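Local coordinates for protein ORF59 (Human herpesvirus 8, PDB 3HSL) that stimulates the viral DNA polymerase in lytic replication and raises its processivity, probably as a sliding subunit that keeps the enzyme from leaving its template, at residues T195-V200 with L249-L254; E255-A260 with V300-V305; G166-L171 with G273-S278; R170-G175 with K234-V239. One frame throughout, in Å; residues are numbered along the deposited sequence.

Interaction 1: residues T195-V200 with L249-L254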
loop_
_atom_site.group_PDB
_atom_site.type_symbol
_atom_site.label_atom_id
_atom_site.label_comp_id
_atom_site.label_asym_id
_atom_site.label_seq_id
_atom_site.Cartn_x
_atom_site.Cartn_y
_atom_site.Cartn_z
ATOM N N THR A 195 17.666 0.346 -27.352
ATOM C CA THR A 195 18.100 -1.036 -27.339
ATOM C C THR A 195 19.616 -0.958 -27.084
ATOM O O THR A 195 20.304 -0.141 -27.690
ATOM C CB THR A 195 17.799 -1.793 -28.668
ATOM O OG1 THR A 195 18.860 -1.620 -29.598
ATOM C CG2 THR A 195 16.450 -1.394 -29.270
ATOM N N VAL A 196 20.129 -1.798 -26.188
ATOM C CA VAL A 196 21.556 -1.803 -25.905
ATOM C C VAL A 196 22.078 -3.089 -26.498
ATOM O O VAL A 196 21.472 -4.143 -26.299
ATOM C CB VAL A 196 21.858 -1.932 -24.420
ATOM C CG1 VAL A 196 23.294 -1.496 -24.164
ATOM C CG2 VAL A 196 20.942 -1.070 -23.609
ATOM N N THR A 197 23.187 -3.037 -27.229
ATOM C CA THR A 197 23.705 -4.277 -27.749
ATOM C C THR A 197 24.830 -4.628 -26.763
ATOM O O THR A 197 25.624 -3.773 -26.409
ATOM C CB THR A 197 24.185 -4.178 -29.197
ATOM O OG1 THR A 197 25.466 -3.559 -29.234
ATOM C CG2 THR A 197 23.198 -3.400 -30.063
ATOM N N VAL A 198 24.877 -5.886 -26.326
ATOM C CA VAL A 198 25.866 -6.402 -25.387
ATOM C C VAL A 198 26.585 -7.482 -26.173
ATOM O O VAL A 198 25.949 -8.381 -26.691
ATOM C CB VAL A 198 25.167 -7.085 -24.204
ATOM C CG1 VAL A 198 26.154 -7.416 -23.087
ATOM C CG2 VAL A 198 24.059 -6.186 -23.630
ATOM N N SER A 199 27.898 -7.427 -26.287
ATOM C CA SER A 199 28.570 -8.470 -27.048
ATOM C C SER A 199 29.752 -9.019 -26.287
ATOM O O SER A 199 30.235 -8.388 -25.346
ATOM C CB SER A 199 28.998 -7.985 -28.435
ATOM O OG SER A 199 29.926 -6.939 -28.331
ATOM N N VAL A 200 30.215 -10.192 -26.692
ATOM C CA VAL A 200 31.320 -10.822 -26.027
ATOM C C VAL A 200 32.229 -11.349 -27.097
ATOM O O VAL A 200 31.788 -12.026 -28.031
ATOM C CB VAL A 200 30.852 -12.006 -25.129
ATOM C CG1 VAL A 200 32.008 -12.596 -24.358
ATOM C CG2 VAL A 200 29.814 -11.555 -24.138
ATOM N N LEU A 249 26.416 -11.773 -29.148
ATOM C CA LEU A 249 25.861 -10.458 -29.430
ATOM C C LEU A 249 24.389 -10.496 -29.075
ATOM O O LEU A 249 23.638 -11.346 -29.554
ATOM C CB LEU A 249 26.087 -10.066 -30.903
ATOM C CG LEU A 249 25.455 -8.876 -31.671
ATOM C CD1 LEU A 249 25.480 -7.533 -30.997
ATOM C CD2 LEU A 249 26.097 -8.751 -33.042
ATOM N N SER A 250 23.982 -9.571 -28.228
ATOM C CA SER A 250 22.594 -9.474 -27.827
ATOM C C SER A 250 22.207 -8.031 -27.864
ATOM O O SER A 250 23.026 -7.171 -27.596
ATOM C CB SER A 250 22.386 -9.983 -26.411
ATOM O OG SER A 250 22.687 -11.361 -26.324
ATOM N N ARG A 251 20.955 -7.768 -28.206
ATOM C CA ARG A 251 20.443 -6.408 -28.201
ATOM C C ARG A 251 19.142 -6.406 -27.406
ATOM O O ARG A 251 18.059 -6.733 -27.899
ATOM C CB ARG A 251 20.369 -5.748 -29.586
ATOM C CG ARG A 251 19.700 -6.480 -30.694
ATOM C CD ARG A 251 19.634 -5.565 -31.928
ATOM N NE ARG A 251 20.949 -5.049 -32.313
ATOM C CZ ARG A 251 21.771 -5.631 -33.188
ATOM N NH1 ARG A 251 21.428 -6.764 -33.791
ATOM N NH2 ARG A 251 22.946 -5.078 -33.467
ATOM N N VAL A 252 19.289 -6.027 -26.151
ATOM C CA VAL A 252 18.201 -6.017 -25.206
ATOM C C VAL A 252 17.734 -4.620 -24.833
ATOM O O VAL A 252 18.368 -3.614 -25.205
ATOM C CB VAL A 252 18.663 -6.716 -23.919
ATOM C CG1 VAL A 252 19.208 -8.100 -24.249
ATOM C CG2 VAL A 252 19.737 -5.904 -23.254
ATOM N N SER A 253 16.623 -4.568 -24.096
ATOM C CA SER A 253 16.063 -3.305 -23.642
ATOM C C SER A 253 16.872 -2.709 -22.513
ATOM O O SER A 253 17.169 -3.398 -21.530
ATOM C CB SER A 253 14.656 -3.502 -23.131
ATOM O OG SER A 253 14.239 -2.325 -22.472
ATOM N N LEU A 254 17.221 -1.429 -22.662
ATOM C CA LEU A 254 17.986 -0.698 -21.658
ATOM C C LEU A 254 17.279 -0.645 -20.315
ATOM O O LEU A 254 17.926 -0.881 -19.301
ATOM C CB LEU A 254 18.309 0.717 -22.118
ATOM C CG LEU A 254 19.163 1.574 -21.168
ATOM C CD1 LEU A 254 20.525 0.943 -20.851
ATOM C CD2 LEU A 254 19.343 2.973 -21.718
#

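Interaction 2: residues E255-A260 with V300-V305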
loop_
_atom_site.group_PDB
_atom_site.type_symbol
_atom_site.label_atom_id
_atom_site.label_comp_id
_atom_site.label_asym_id
_atom_site.label_seq_id
_atom_site.Cartn_x
_atom_site.Cartn_y
_atom_site.Cartn_z
ATOM N N GLU A 255 15.971 -0.338 -20.300
ATOM C CA GLU A 255 15.209 -0.301 -19.040
ATOM C C GLU A 255 15.304 -1.651 -18.363
ATOM O O GLU A 255 15.580 -1.733 -17.160
ATOM C CB GLU A 255 13.722 -0.021 -19.235
ATOM C CG GLU A 255 13.310 1.354 -19.766
ATOM C CD GLU A 255 11.779 1.503 -19.822
ATOM O OE1 GLU A 255 11.067 0.698 -19.144
ATOM O OE2 GLU A 255 11.310 2.426 -20.544
ATOM N N SER A 256 15.072 -2.706 -19.140
ATOM C CA SER A 256 15.139 -4.051 -18.598
ATOM C C SER A 256 16.520 -4.355 -18.032
ATOM O O SER A 256 16.632 -4.991 -16.997
ATOM C CB SER A 256 14.738 -5.091 -19.641
ATOM O OG SER A 256 13.369 -4.944 -19.990
ATOM N N LEU A 257 17.568 -3.895 -18.708
ATOM C CA LEU A 257 18.923 -4.164 -18.259
ATOM C C LEU A 257 19.218 -3.495 -16.924
ATOM O O LEU A 257 19.718 -4.149 -16.021
ATOM C CB LEU A 257 19.946 -3.796 -19.340
ATOM C CG LEU A 257 21.440 -4.058 -19.077
ATOM C CD1 LEU A 257 21.728 -5.497 -18.655
ATOM C CD2 LEU A 257 22.265 -3.709 -20.292
ATOM N N ILE A 258 18.909 -2.204 -16.813
ATOM C CA ILE A 258 19.114 -1.440 -15.586
ATOM C C ILE A 258 18.416 -2.175 -14.422
ATOM O O ILE A 258 19.051 -2.603 -13.465
ATOM C CB ILE A 258 18.484 -0.017 -15.685
ATOM C CG1 ILE A 258 18.935 0.770 -16.941
ATOM C CG2 ILE A 258 18.741 0.788 -14.397
ATOM C CD1 ILE A 258 20.372 1.273 -16.951
ATOM N N ALA A 259 17.100 -2.316 -14.522
ATOM C CA ALA A 259 16.310 -2.985 -13.502
ATOM C C ALA A 259 16.845 -4.394 -13.218
ATOM O O ALA A 259 16.960 -4.811 -12.064
ATOM C CB ALA A 259 14.871 -3.048 -13.945
ATOM N N ALA A 260 17.173 -5.129 -14.277
ATOM C CA ALA A 260 17.681 -6.468 -14.102
ATOM C C ALA A 260 18.903 -6.413 -13.187
ATOM O O ALA A 260 18.924 -7.085 -12.158
ATOM C CB ALA A 260 18.002 -7.100 -15.423
ATOM N N VAL A 300 16.603 -12.607 -14.262
ATOM C CA VAL A 300 15.737 -11.873 -15.169
ATOM C C VAL A 300 16.154 -12.250 -16.580
ATOM O O VAL A 300 17.303 -12.101 -16.941
ATOM C CB VAL A 300 15.880 -10.342 -15.014
ATOM C CG1 VAL A 300 14.958 -9.642 -15.958
ATOM C CG2 VAL A 300 15.605 -9.874 -13.561
ATOM N N LEU A 301 15.220 -12.742 -17.375
ATOM C CA LEU A 301 15.494 -13.110 -18.749
ATOM C C LEU A 301 15.296 -11.877 -19.610
ATOM O O LEU A 301 14.207 -11.298 -19.616
ATOM C CB LEU A 301 14.525 -14.190 -19.198
ATOM C CG LEU A 301 14.543 -15.451 -18.342
ATOM C CD1 LEU A 301 13.559 -16.475 -18.839
ATOM C CD2 LEU A 301 15.932 -16.036 -18.296
ATOM N N LEU A 302 16.340 -11.469 -20.332
ATOM C CA LEU A 302 16.253 -10.299 -21.206
ATOM C C LEU A 302 15.939 -10.771 -22.595
ATOM O O LEU A 302 16.705 -11.535 -23.192
ATOM C CB LEU A 302 17.548 -9.493 -21.212
ATOM C CG LEU A 302 17.997 -8.881 -19.892
ATOM C CD1 LEU A 302 19.279 -8.136 -20.166
ATOM C CD2 LEU A 302 16.961 -7.941 -19.293
ATOM N N LEU A 303 14.811 -10.317 -23.113
ATOM C CA LEU A 303 14.394 -10.707 -24.446
ATOM C C LEU A 303 15.090 -9.912 -25.525
ATOM O O LEU A 303 15.329 -8.708 -25.392
ATOM C CB LEU A 303 12.880 -10.613 -24.580
ATOM C CG LEU A 303 12.139 -11.613 -23.694
ATOM C CD1 LEU A 303 10.662 -11.283 -23.553
ATOM C CD2 LEU A 303 12.352 -13.013 -24.234
ATOM N N GLU A 304 15.406 -10.626 -26.599
ATOM C CA GLU A 304 16.085 -10.098 -27.761
ATOM C C GLU A 304 15.098 -9.086 -28.340
ATOM O O GLU A 304 13.903 -9.365 -28.410
ATOM C CB GLU A 304 16.326 -11.266 -28.720
ATOM C CG GLU A 304 17.602 -11.213 -29.587
ATOM C CD GLU A 304 17.669 -10.085 -30.593
ATOM O OE1 GLU A 304 16.611 -9.524 -30.958
ATOM O OE2 GLU A 304 18.807 -9.769 -31.019
ATOM N N VAL A 305 15.586 -7.919 -28.746
ATOM C CA VAL A 305 14.726 -6.868 -29.309
ATOM C C VAL A 305 14.990 -6.671 -30.804
ATOM O O VAL A 305 16.115 -6.375 -31.221
ATOM C CB VAL A 305 14.885 -5.512 -28.557
ATOM C CG1 VAL A 305 14.015 -4.439 -29.196
ATOM C CG2 VAL A 305 14.537 -5.662 -27.098
#

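Interaction 3: residues G166-L171 with G273-S278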
loop_
_atom_site.group_PDB
_atom_site.type_symbol
_atom_site.label_atom_id
_atom_site.label_comp_id
_atom_site.label_asym_id
_atom_site.label_seq_id
_atom_site.Cartn_x
_atom_site.Cartn_y
_atom_site.Cartn_z
ATOM N N GLY A 166 25.917 -26.949 -20.197
ATOM C CA GLY A 166 27.166 -26.410 -19.631
ATOM C C GLY A 166 27.935 -25.276 -20.292
ATOM O O GLY A 166 27.692 -24.118 -19.976
ATOM N N ARG A 167 28.856 -25.628 -21.199
ATOM C CA ARG A 167 29.753 -24.696 -21.956
ATOM C C ARG A 167 29.330 -23.233 -22.255
ATOM O O ARG A 167 30.124 -22.465 -22.814
ATOM C CB ARG A 167 30.250 -25.360 -23.259
ATOM C CG ARG A 167 31.078 -26.632 -23.050
ATOM C CD ARG A 167 31.592 -27.220 -24.361
ATOM N NE ARG A 167 32.522 -26.326 -25.050
ATOM C CZ ARG A 167 33.106 -26.591 -26.216
ATOM N NH1 ARG A 167 32.865 -27.737 -26.848
ATOM N NH2 ARG A 167 33.936 -25.705 -26.752
ATOM N N THR A 168 28.102 -22.862 -21.889
ATOM C CA THR A 168 27.542 -21.512 -22.086
ATOM C C THR A 168 28.520 -20.347 -21.865
ATOM O O THR A 168 29.490 -20.456 -21.116
ATOM C CB THR A 168 26.309 -21.290 -21.142
ATOM O OG1 THR A 168 25.312 -22.289 -21.399
ATOM C CG2 THR A 168 25.691 -19.935 -21.343
ATOM N N THR A 169 28.234 -19.236 -22.538
ATOM C CA THR A 169 29.004 -18.011 -22.436
ATOM C C THR A 169 28.451 -17.262 -21.235
ATOM O O THR A 169 27.297 -16.847 -21.239
ATOM C CB THR A 169 28.835 -17.158 -23.702
ATOM O OG1 THR A 169 29.365 -17.871 -24.825
ATOM C CG2 THR A 169 29.561 -15.847 -23.580
ATOM N N ARG A 170 29.269 -17.091 -20.203
ATOM C CA ARG A 170 28.808 -16.385 -19.018
ATOM C C ARG A 170 29.887 -15.455 -18.488
ATOM O O ARG A 170 31.076 -15.688 -18.699
ATOM C CB ARG A 170 28.281 -17.361 -17.942
ATOM C CG ARG A 170 29.320 -18.180 -17.204
ATOM C CD ARG A 170 28.709 -19.256 -16.322
ATOM N NE ARG A 170 28.208 -20.393 -17.100
ATOM C CZ ARG A 170 28.949 -21.457 -17.449
ATOM N NH1 ARG A 170 30.229 -21.551 -17.099
ATOM N NH2 ARG A 170 28.414 -22.443 -18.157
ATOM N N LEU A 171 29.441 -14.403 -17.803
ATOM C CA LEU A 171 30.301 -13.369 -17.233
ATOM C C LEU A 171 29.935 -12.984 -15.796
ATOM O O LEU A 171 28.751 -12.831 -15.478
ATOM C CB LEU A 171 30.197 -12.115 -18.097
ATOM C CG LEU A 171 30.949 -10.854 -17.660
ATOM C CD1 LEU A 171 32.467 -11.044 -17.739
ATOM C CD2 LEU A 171 30.528 -9.669 -18.499
ATOM N N GLY A 273 25.094 -11.594 -12.523
ATOM C CA GLY A 273 25.904 -12.405 -13.403
ATOM C C GLY A 273 25.155 -12.425 -14.723
ATOM O O GLY A 273 23.920 -12.520 -14.731
ATOM N N LEU A 274 25.883 -12.335 -15.834
ATOM C CA LEU A 274 25.260 -12.361 -17.152
ATOM C C LEU A 274 25.514 -13.695 -17.818
ATOM O O LEU A 274 26.629 -14.199 -17.768
ATOM C CB LEU A 274 25.820 -11.268 -18.051
ATOM C CG LEU A 274 25.829 -9.827 -17.549
ATOM C CD1 LEU A 274 26.282 -8.910 -18.688
ATOM C CD2 LEU A 274 24.460 -9.411 -17.064
ATOM N N ILE A 275 24.482 -14.268 -18.440
ATOM C CA ILE A 275 24.617 -15.550 -19.122
ATOM C C ILE A 275 23.962 -15.415 -20.496
ATOM O O ILE A 275 22.849 -14.903 -20.606
ATOM C CB ILE A 275 23.880 -16.680 -18.368
ATOM C CG1 ILE A 275 23.970 -16.503 -16.844
ATOM C CG2 ILE A 275 24.347 -18.035 -18.850
ATOM C CD1 ILE A 275 23.135 -17.483 -16.034
ATOM N N TRP A 276 24.659 -15.874 -21.534
ATOM C CA TRP A 276 24.158 -15.841 -22.901
ATOM C C TRP A 276 23.690 -17.215 -23.295
ATOM O O TRP A 276 24.498 -18.102 -23.587
ATOM C CB TRP A 276 25.222 -15.372 -23.904
ATOM C CG TRP A 276 25.434 -13.908 -23.967
ATOM C CD1 TRP A 276 24.902 -13.047 -24.887
ATOM C CD2 TRP A 276 26.229 -13.112 -23.083
ATOM N NE1 TRP A 276 25.318 -11.761 -24.630
ATOM C CE2 TRP A 276 26.134 -11.775 -23.528
ATOM C CE3 TRP A 276 27.018 -13.399 -21.955
ATOM C CZ2 TRP A 276 26.793 -10.733 -22.890
ATOM C CZ3 TRP A 276 27.672 -12.365 -21.319
ATOM C CH2 TRP A 276 27.557 -11.044 -21.787
ATOM N N HIS A 277 22.379 -17.395 -23.305
ATOM C CA HIS A 277 21.818 -18.678 -23.672
ATOM C C HIS A 277 21.787 -18.903 -25.170
ATOM O O HIS A 277 21.613 -17.971 -25.966
ATOM C CB HIS A 277 20.436 -18.862 -23.060
ATOM C CG HIS A 277 20.457 -18.886 -21.575
ATOM N ND1 HIS A 277 20.728 -20.031 -20.859
ATOM C CD2 HIS A 277 20.244 -17.909 -20.662
ATOM C CE1 HIS A 277 20.682 -19.760 -19.567
ATOM N NE2 HIS A 277 20.390 -18.478 -19.422
ATOM N N SER A 278 21.960 -20.166 -25.536
ATOM C CA SER A 278 21.943 -20.594 -26.923
ATOM C C SER A 278 20.673 -20.090 -27.627
ATOM O O SER A 278 20.693 -19.793 -28.831
ATOM C CB SER A 278 22.004 -22.127 -26.972
ATOM O OG SER A 278 21.889 -22.613 -28.296
#

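Interaction 4: residues R170-G175 with K234-V239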
loop_
_atom_site.group_PDB
_atom_site.type_symbol
_atom_site.label_atom_id
_atom_site.label_comp_id
_atom_site.label_asym_id
_atom_site.label_seq_id
_atom_site.Cartn_x
_atom_site.Cartn_y
_atom_site.Cartn_z
ATOM N N ARG A 170 29.269 -17.091 -20.203
ATOM C CA ARG A 170 28.808 -16.385 -19.018
ATOM C C ARG A 170 29.887 -15.455 -18.488
ATOM O O ARG A 170 31.076 -15.688 -18.699
ATOM C CB ARG A 170 28.281 -17.361 -17.942
ATOM C CG ARG A 170 29.320 -18.180 -17.204
ATOM C CD ARG A 170 28.709 -19.256 -16.322
ATOM N NE ARG A 170 28.208 -20.393 -17.100
ATOM C CZ ARG A 170 28.949 -21.457 -17.449
ATOM N NH1 ARG A 170 30.229 -21.551 -17.099
ATOM N NH2 ARG A 170 28.414 -22.443 -18.157
ATOM N N LEU A 171 29.441 -14.403 -17.803
ATOM C CA LEU A 171 30.301 -13.369 -17.233
ATOM C C LEU A 171 29.935 -12.984 -15.796
ATOM O O LEU A 171 28.751 -12.831 -15.478
ATOM C CB LEU A 171 30.197 -12.115 -18.097
ATOM C CG LEU A 171 30.949 -10.854 -17.660
ATOM C CD1 LEU A 171 32.467 -11.044 -17.739
ATOM C CD2 LEU A 171 30.528 -9.669 -18.499
ATOM N N LEU A 172 30.954 -12.829 -14.943
ATOM C CA LEU A 172 30.762 -12.425 -13.542
ATOM C C LEU A 172 31.682 -11.256 -13.217
ATOM O O LEU A 172 32.904 -11.412 -13.143
ATOM C CB LEU A 172 31.000 -13.577 -12.575
ATOM C CG LEU A 172 30.740 -13.213 -11.109
ATOM C CD1 LEU A 172 29.330 -12.697 -10.881
ATOM C CD2 LEU A 172 31.015 -14.391 -10.211
ATOM N N LEU A 173 31.086 -10.080 -13.021
ATOM C CA LEU A 173 31.872 -8.878 -12.752
ATOM C C LEU A 173 31.903 -8.615 -11.274
ATOM O O LEU A 173 30.934 -8.917 -10.579
ATOM C CB LEU A 173 31.235 -7.649 -13.408
ATOM C CG LEU A 173 30.523 -7.803 -14.748
ATOM C CD1 LEU A 173 29.061 -8.344 -14.452
ATOM C CD2 LEU A 173 30.444 -6.464 -15.489
ATOM N N CYS A 174 33.008 -8.051 -10.795
ATOM C CA CYS A 174 33.133 -7.711 -9.387
ATOM C C CYS A 174 32.286 -6.478 -9.048
ATOM O O CYS A 174 31.707 -5.845 -9.929
ATOM C CB CYS A 174 34.603 -7.497 -9.006
ATOM S SG CYS A 174 35.520 -6.222 -9.935
ATOM N N GLY A 175 32.218 -6.145 -7.760
ATOM C CA GLY A 175 31.462 -4.993 -7.281
ATOM C C GLY A 175 31.865 -3.710 -7.975
ATOM O O GLY A 175 31.021 -3.037 -8.563
ATOM N N LYS A 234 34.474 -17.580 -8.396
ATOM C CA LYS A 234 34.212 -16.704 -7.235
ATOM C C LYS A 234 35.332 -16.700 -6.182
ATOM O O LYS A 234 35.242 -17.429 -5.197
ATOM C CB LYS A 234 32.952 -17.175 -6.523
ATOM C CG LYS A 234 31.731 -17.403 -7.372
ATOM C CD LYS A 234 30.691 -18.004 -6.459
ATOM C CE LYS A 234 29.464 -18.463 -7.188
ATOM N NZ LYS A 234 28.517 -19.073 -6.216
ATOM N N GLY A 235 36.383 -15.899 -6.364
ATOM C CA GLY A 235 36.544 -15.043 -7.528
ATOM C C GLY A 235 36.292 -13.550 -7.409
ATOM O O GLY A 235 37.249 -12.782 -7.231
ATOM N N LYS A 236 35.014 -13.146 -7.505
ATOM C CA LYS A 236 34.628 -11.712 -7.496
ATOM C C LYS A 236 35.086 -10.818 -6.317
ATOM O O LYS A 236 34.293 -10.129 -5.659
ATOM C CB LYS A 236 33.150 -11.462 -7.922
ATOM C CG LYS A 236 32.003 -11.787 -6.930
ATOM C CD LYS A 236 31.814 -13.257 -6.563
ATOM C CE LYS A 236 30.615 -13.397 -5.629
ATOM N NZ LYS A 236 30.370 -14.799 -5.216
ATOM N N LYS A 237 36.391 -10.847 -6.065
ATOM C CA LYS A 237 36.972 -10.056 -5.001
ATOM C C LYS A 237 37.397 -8.713 -5.603
ATOM O O LYS A 237 36.944 -7.664 -5.141
ATOM C CB LYS A 237 38.075 -10.846 -4.264
ATOM C CG LYS A 237 39.321 -11.234 -5.064
ATOM C CD LYS A 237 40.041 -12.455 -4.447
ATOM C CE LYS A 237 40.363 -12.368 -2.938
ATOM N NZ LYS A 237 41.306 -11.298 -2.517
ATOM N N SER A 238 38.250 -8.741 -6.627
ATOM C CA SER A 238 38.718 -7.516 -7.283
ATOM C C SER A 238 38.970 -7.709 -8.780
ATOM O O SER A 238 39.482 -6.807 -9.459
ATOM C CB SER A 238 40.007 -7.048 -6.626
ATOM O OG SER A 238 39.806 -6.858 -5.246
ATOM N N VAL A 239 38.610 -8.885 -9.289
ATOM C CA VAL A 239 38.818 -9.217 -10.701
ATOM C C VAL A 239 37.539 -9.757 -11.356
ATOM O O VAL A 239 36.733 -10.431 -10.716
ATOM C CB VAL A 239 40.082 -10.145 -10.902
ATOM C CG1 VAL A 239 40.036 -11.383 -10.002
ATOM C CG2 VAL A 239 40.292 -10.522 -12.383
#

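Interaction 1: residues T195-V200 with L249-L254
Thr197 lays its methyl group against the side of Arg251, CG2 lying 3.6 Å from NE. The two side chains run next to each other and point the same way, and the methyl approaches the guanidinium obliquely. Arg251 starts with CG between its own N and carbonyl carbon and bends again at chi3 (55°), which brings NE alongside the threonine methyl. Leu249 closes in from the next position on this face, its CD1 4.0 Å from Thr197 CB. The opposite face carries Val196, Val198, Ser250 and Val252. There Val196 CG2 meets Leu254 CD1 at 3.4 Å, the two side chains crossing at a slant, while Val198 CG2 and Val252 CG2 are looser at 4.3 Å. Trp276 covers Val198 and Ser250 here. Two hydrogen-bonded pairs hold the backbones. Val196 N gives a nearly straight bond to Val252 O (2.7 Å, 168° at the hydrogen), and the return bond from Val252 N to Val196 O is more bent (2.9 Å, 135°). Val198 N reaches Ser250 O at 2.6 Å, and Ser250 N reaches Val198 O at 2.8 Å. Strand 195-201 also pairs with strand 206-211, and Ser253 serves as N-cap of helix 254-263. Strand 248-253 is outermost within this chain and 195-201 the next one in: an antiparallel pair with one mostly apolar, buried face, consistent with the beta-rich fold of herpesvirus polymerase accessory subunits.

Interaction 2: residues E255-A260 with V300-V305
Apolar contacts make up the whole meeting of helix and strand, and Leu302 carries most of it. Its two methyl groups divide the work. CD2 settles on the helix backbone and the short side chains, 3.6 Å from Ser256 CB and 4.1 Å from Ala260 CB, so that it bridges two residues one turn apart. The extended chi2 (-180°) carries CD1 out to Leu257, whose CD1 lies 3.9 Å off, the two leucine side chains crossing at an angle, and leaves CD2 to meet Ser256 and Ala260. Further along, Val300 CB lies 3.9 Å from Ala260 CB. Val300 CG2 comes to 4.0 Å from Ala260 CA. Small residues at Ser256 and Ala260 let the branched side chains of the strand come close to the helix surface.

The polar groups bond within their own elements or to neighbours, not across. Ala260 N binds Ser256 O (2.8 Å) in the usual helical pattern. Ser256 OG turns to Val57 O and Ala60 N, outside the two segments. The strand backbone pairs through Val300 with Val284, Leu301 with Val62 and Leu302 with Leu282. Leu302 also rests on Val252, Leu282 and Val284. The segment axes pass 9.3 Å apart at 158°, nearly antiparallel. Such a helix laid along a sheet strand, with an apolar layer between, is consistent with the helix-backed sheets of DNA processivity factors.

Interaction 3: residues G166-L171 with G273-S278
Thr169 O takes a nearly straight hydrogen bond from Trp276 N (2.8 Å, 173° at the hydrogen), the amide standing almost in line with the carbonyl bond. The same oxygen lies in the plane of the indole at its edge, 3.5 Å from Trp276 CE3, so the ring edge lies beside the oxygen that the amide binds. Beyond it Leu171 and Leu274 exchange a reciprocal pair of bonds: Leu171 N to Leu274 O at 2.8 Å and Leu274 N to Leu171 O at 2.9 Å, both in the carbonyl planes. The tryptophan ring is bordered by residues of its own face of the sheet. Thr169 CG2, placed anti to the backbone N (OG1 chi1 -63°), comes to 3.9 Å from Trp276 CE3, and Leu171 CB sits at the ring edge, 4.1 Å from Trp276 CZ3. Leu171 and Leu274 add a looser methyl contact on the same side. On the other face Arg170 CB packs at 4.1 Å from Ile275 CG2, while the rest of the arginine leads away from the strand pair. Thr168, just before the regular pairing, crosses Ile275 obliquely with its methyl group. Strand 270-276 lies between strands 169-172 and 282-288, and strand 169-172 pairs in turn with strand 241-243. The indole continues across the interior to Val198 and Val200 of strand 195-201 and to Ala248 and Ser250 of strand 248-253.

Interaction 4: residues R170-G175 with K234-V239
Lys236 bends early, with CG between its backbone N and carbonyl carbon (chi1 75°) and a second turn at chi2 (-65°), and this folds its aliphatic chain back onto Leu172. Leu172 answers with CG anti to its N (chi1 -177°), and the two chains meet at an angle with Leu172 CD2 3.9 Å from Lys236 CD. The same methyl group also meets Lys234 CG at 4.2 Å, so the stems of both lysines rest on the same side of this methyl while their ammonium ends lead on past it. Nearer the backbone, Lys236 CB rests 4.0 Å from Cys174 CA, where the two backbones come closest. Cys174 turns its sulfur into the loop: SG lies 3.9 Å from Ser238 C, and CB lies 4.0 Å from Val239 O. These are van der Waals contacts of side chain on backbone. The polar tie beside them is made by Asp240, which accepts a hydrogen bond from Cys174 N. Loop 234-239, which contains a cis peptide bond before Gly235, leads into strand 241-243, whose Val241 pairs with Leu172. It therefore covers the point where strand 169-172 ends and Cys174, as N-cap, begins helix 175-186, with Lys234 touching Val287 and Pro288 of strand 282-288.

Overall arrangement
Trp276 ties interaction 3 to interaction 1: its CZ2 lies 3.4 Å from Val198 CG1, although the contact centres are about 14 Å apart. Interactions 1 and 2 are the closest pair, with centres about 9 Å apart; helix 254-263 follows directly on strand 248-253, Val252 CG1 packs on Leu302 CB at 3.7 Å, and Arg251 O probably accepts a hydrogen bond from Val305 N (2.9 Å). Interactions 3 and 4 share Arg170 and Leu171 on strand 169-172, one extending its pairing and the other covering its end with loop 234-239. Interaction 4 stays about 20 Å, centre to centre, from interactions 1 and 2. No ligand site joins them; interaction 2 packs helix 254-263 on strand 296-302, beside interaction 1.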